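Local coordinates for protein putative sulfatase yidJ (PDB 2QZU) that probably hydrolyses sulfate esters as an arylsulfatase of the metal-dependent sulfatase family, at residues E210-Q215 and G291-A296; M338-P343 and L366-F371. All blocks are in the same frame, centred on the assembly; numbering follows the deposited sequence.

Contact 1 (E210-Q215 and G291-A296)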
# COMPACT_ATOMS: atom_id res chain seq x y z
N GLU A 210 4.99 27.96 14.34
CA GLU A 210 4.51 28.44 15.63
C GLU A 210 5.67 28.51 16.62
O GLU A 210 5.80 29.48 17.37
CB GLU A 210 3.41 27.52 16.17
CG GLU A 210 2.22 27.42 15.23
CD GLU A 210 1.07 26.63 15.83
OE1 GLU A 210 1.33 25.62 16.51
OE2 GLU A 210 -0.09 27.03 15.61
N TYR A 211 6.52 27.49 16.61
CA TYR A 211 7.67 27.46 17.52
C TYR A 211 8.58 28.65 17.23
O TYR A 211 9.00 29.37 18.14
CB TYR A 211 8.47 26.17 17.35
CG TYR A 211 9.56 26.02 18.38
CD1 TYR A 211 9.27 25.60 19.67
CD2 TYR A 211 10.89 26.30 18.06
CE1 TYR A 211 10.28 25.47 20.63
CE2 TYR A 211 11.90 26.17 19.01
CZ TYR A 211 11.59 25.76 20.29
OH TYR A 211 12.58 25.62 21.24
N ILE A 212 8.89 28.85 15.96
CA ILE A 212 9.75 29.95 15.53
C ILE A 212 9.17 31.32 15.89
O ILE A 212 9.89 32.21 16.34
CB ILE A 212 10.03 29.86 14.01
CG1 ILE A 212 10.91 28.63 13.74
CG2 ILE A 212 10.69 31.13 13.52
CD1 ILE A 212 11.08 28.29 12.27
N ASN A 213 7.86 31.49 15.69
CA ASN A 213 7.21 32.75 16.02
C ASN A 213 7.42 33.05 17.50
O ASN A 213 7.63 34.20 17.89
CB ASN A 213 5.71 32.67 15.74
CG ASN A 213 5.38 32.68 14.25
OD1 ASN A 213 4.24 32.43 13.86
ND2 ASN A 213 6.37 32.98 13.42
N GLY A 214 7.37 32.01 18.32
CA GLY A 214 7.55 32.17 19.75
C GLY A 214 8.96 32.51 20.20
O GLY A 214 9.18 32.79 21.38
N GLN A 215 9.92 32.49 19.27
CA GLN A 215 11.31 32.79 19.60
C GLN A 215 11.69 34.20 19.15
O GLN A 215 12.83 34.63 19.31
CB GLN A 215 12.25 31.80 18.91
CG GLN A 215 11.91 30.32 19.10
CD GLN A 215 11.80 29.92 20.55
OE1 GLN A 215 12.71 30.16 21.34
NE2 GLN A 215 10.68 29.31 20.91
N GLY A 291 10.34 25.76 2.55
CA GLY A 291 10.24 27.17 2.20
C GLY A 291 9.42 27.94 3.22
O GLY A 291 9.73 29.09 3.53
N ARG A 292 8.37 27.31 3.73
CA ARG A 292 7.51 27.95 4.73
C ARG A 292 8.29 28.22 6.01
O ARG A 292 8.14 29.28 6.64
CB ARG A 292 6.31 27.05 5.04
CG ARG A 292 5.36 26.83 3.88
CD ARG A 292 4.27 25.85 4.29
NE ARG A 292 3.52 26.34 5.45
CZ ARG A 292 2.82 25.56 6.27
NH1 ARG A 292 2.77 24.25 6.07
NH2 ARG A 292 2.15 26.09 7.29
N ILE A 293 9.12 27.26 6.42
CA ILE A 293 9.92 27.42 7.63
C ILE A 293 10.95 28.53 7.47
O ILE A 293 11.13 29.36 8.37
CB ILE A 293 10.65 26.09 7.98
CG1 ILE A 293 9.61 25.00 8.26
CG2 ILE A 293 11.55 26.29 9.20
CD1 ILE A 293 10.21 23.60 8.43
N ILE A 294 11.62 28.56 6.32
CA ILE A 294 12.62 29.59 6.06
C ILE A 294 11.96 30.96 6.10
O ILE A 294 12.50 31.91 6.67
CB ILE A 294 13.28 29.39 4.68
CG1 ILE A 294 14.02 28.05 4.64
CG2 ILE A 294 14.24 30.54 4.39
CD1 ILE A 294 15.02 27.86 5.75
N GLU A 295 10.77 31.06 5.50
CA GLU A 295 10.05 32.33 5.47
C GLU A 295 9.72 32.81 6.88
O GLU A 295 9.76 34.00 7.16
CB GLU A 295 8.76 32.19 4.66
CG GLU A 295 8.00 33.49 4.48
CD GLU A 295 6.75 33.34 3.64
OE1 GLU A 295 6.87 32.89 2.48
OE2 GLU A 295 5.65 33.67 4.13
N ALA A 296 9.38 31.87 7.76
CA ALA A 296 9.06 32.21 9.14
C ALA A 296 10.31 32.77 9.83
O ALA A 296 10.23 33.73 10.59
CB ALA A 296 8.55 30.98 9.89

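Contact 2 (M338-P343 and L366-F371)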
# COMPACT_ATOMS: atom_id res chain seq x y z
N MSE A 338 22.91 18.09 1.72
CA MSE A 338 23.55 18.73 2.85
C MSE A 338 23.73 20.19 2.48
O MSE A 338 24.73 20.58 1.88
CB MSE A 338 24.91 18.08 3.12
CG MSE A 338 25.71 18.65 4.27
SE MSE A 338 25.00 18.19 6.01
CE MSE A 338 25.48 16.30 6.06
N ILE A 339 22.72 20.99 2.83
CA ILE A 339 22.71 22.42 2.56
C ILE A 339 22.75 23.13 3.90
O ILE A 339 21.98 22.81 4.81
CB ILE A 339 21.43 22.83 1.80
CG1 ILE A 339 21.35 22.10 0.46
CG2 ILE A 339 21.42 24.34 1.57
CD1 ILE A 339 20.05 22.33 -0.28
N LEU A 340 23.64 24.11 4.03
CA LEU A 340 23.76 24.85 5.27
C LEU A 340 23.88 26.35 5.02
O LEU A 340 24.57 26.78 4.09
CB LEU A 340 24.98 24.34 6.04
CG LEU A 340 25.22 24.77 7.49
CD1 LEU A 340 26.16 23.78 8.15
CD2 LEU A 340 25.79 26.18 7.55
N SER A 341 23.18 27.13 5.83
CA SER A 341 23.24 28.58 5.71
C SER A 341 23.40 29.20 7.08
O SER A 341 22.93 28.67 8.08
CB SER A 341 21.97 29.12 5.04
OG SER A 341 20.84 28.96 5.88
N TRP A 342 24.10 30.34 7.11
CA TRP A 342 24.34 31.11 8.32
C TRP A 342 24.90 32.42 7.79
O TRP A 342 26.11 32.67 7.84
CB TRP A 342 25.38 30.41 9.22
CG TRP A 342 25.57 31.12 10.55
CD1 TRP A 342 24.78 32.10 11.08
CD2 TRP A 342 26.61 30.88 11.50
NE1 TRP A 342 25.27 32.50 12.30
CE2 TRP A 342 26.40 31.76 12.59
CE3 TRP A 342 27.71 30.01 11.55
CZ2 TRP A 342 27.24 31.80 13.71
CZ3 TRP A 342 28.55 30.05 12.67
CH2 TRP A 342 28.30 30.94 13.73
N PRO A 343 24.01 33.27 7.25
CA PRO A 343 24.37 34.57 6.67
C PRO A 343 25.36 35.41 7.48
O PRO A 343 26.30 35.96 6.92
CB PRO A 343 23.01 35.25 6.52
CG PRO A 343 22.11 34.11 6.20
CD PRO A 343 22.55 33.07 7.21
N LEU A 366 28.38 21.96 16.92
CA LEU A 366 28.71 22.45 18.26
C LEU A 366 29.90 23.40 18.25
O LEU A 366 29.88 24.43 18.91
CB LEU A 366 28.98 21.27 19.20
CG LEU A 366 27.99 21.03 20.34
CD1 LEU A 366 26.57 21.32 19.90
CD2 LEU A 366 28.13 19.59 20.83
N SER A 367 30.95 23.05 17.51
CA SER A 367 32.13 23.91 17.43
C SER A 367 31.77 25.20 16.69
O SER A 367 32.19 26.28 17.10
CB SER A 367 33.28 23.19 16.71
OG SER A 367 33.85 22.18 17.53
N MSE A 368 31.00 25.09 15.61
CA MSE A 368 30.60 26.27 14.86
C MSE A 368 29.79 27.22 15.74
O MSE A 368 29.86 28.44 15.59
CB MSE A 368 29.73 25.88 13.65
CG MSE A 368 30.47 25.23 12.50
SE MSE A 368 29.21 24.62 11.15
CE MSE A 368 28.68 26.35 10.45
N MSE A 369 29.02 26.64 16.66
CA MSE A 369 28.16 27.42 17.55
C MSE A 369 28.86 28.04 18.75
O MSE A 369 28.25 28.82 19.49
CB MSE A 369 27.00 26.55 18.02
CG MSE A 369 26.05 26.19 16.89
SE MSE A 369 24.80 24.79 17.31
CE MSE A 369 24.29 24.35 15.50
N GLY A 370 30.13 27.70 18.94
CA GLY A 370 30.89 28.24 20.06
C GLY A 370 30.96 27.32 21.27
O GLY A 370 31.31 27.77 22.37
N PHE A 371 30.65 26.04 21.08
CA PHE A 371 30.67 25.09 22.19
C PHE A 371 31.63 23.92 21.97
O PHE A 371 31.35 22.79 22.36
CB PHE A 371 29.25 24.56 22.44
CG PHE A 371 28.26 25.64 22.79
CD1 PHE A 371 28.42 26.40 23.94
CD2 PHE A 371 27.18 25.90 21.96
CE1 PHE A 371 27.52 27.42 24.25
CE2 PHE A 371 26.27 26.92 22.26
CZ PHE A 371 26.44 27.68 23.41

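Contact 1 (E210-Q215 and G291-A296)
I212 carries this small apolar contact, dividing its two branches between I293 and A296 of the long helix 267-299. Its CD1 lies 3.7 Å from I293 CG2, and the two side chains lie roughly perpendicular. An extended second torsion (chi2 171°) carries CD1 out to this methyl, while CG2, anti to the backbone N, turns to A296, three residues further along the helix. There I212 CG2 sits 4.2 Å from A296 CB and 3.9 Å from A296 O, a carbonyl oxygen that also accepts a hydrogen bond from N300 ND2.

Polar bonds do not bridge the two segments. Within 210-215, Q215 folds back so that its NE2 donates to Y211 O (3.2 Å, 153° at the hydrogen), with the acceptor in the amide plane. The same NE2 stands 3.7 Å above the plane of the Y211 ring, over its centre. The bond and the ring together probably hold the amide in this rotation.

The C-terminal end of helix 200-213 thus packs on helix 267-299, and I209 and A205 continue the seam towards A296 and I293. Beneath them, Y211 meets F222 and L224 of strand 222-228 and I293 meets M228, joining both helices to the central sheet.

Contact 2 (M338-P343 and L366-F371)
W342 and M368 mark the closest backbone approach, yet their CA atoms stay 10.3 Å apart, and side chains span the gap between the end of strand 338-341 and the last turn of helix 361-368. M368, a selenomethionine, meets both partners through its CE methyl. Its chain runs out extended and then bends at the selenium (chi3 71°), which brings the CE methyl up against two side chains. CE lies 3.9 Å from W342 CE3, on the benzo part of the indole, and 4.1 Å from L340 CD2. L340 and M368 meet tip to tip, whereas W342 and M368 lie alongside, running in opposite senses.

With CG anti to the backbone N (chi1 -175°), the indole projects from the strand end to the helix terminus. W342 CH2 comes within 3.5 Å of M368 O, the oxygen meeting the ring obliquely. The helix closes just beyond in a Schellman motif: G370, at positive phi, gives its N to S367 O (3.1 Å), and F371 N reaches back to L366 O (2.8 Å).

W342 and M368 also share L389 of helix 385-390. L340 and W342 point to this face of the mixed sheet, where W342 and M369 both touch I307 of strand 306-311; I339 and S341 face the other way, on to helix 54-61.

In the fold
Contacts 1 and 2 lie on opposite faces of the central mixed sheet, as expected of the helix-flanked core of the alkaline phosphatase clan to which sulfatases belong. Their centres are 18 Å apart and they do not touch; the nearest atoms, about 6 Å apart, are CD1 of I294 and OG of S341, which points to the helix 267-299 side of the sheet. Contact 1 joins two helices to each other, contact 2 a strand to a helix. Both are structural packing. S76, the predicted site of the catalytic 3-oxoalanine, is unmodified here, belongs to neither contact, and starts a separate helix, 76-85.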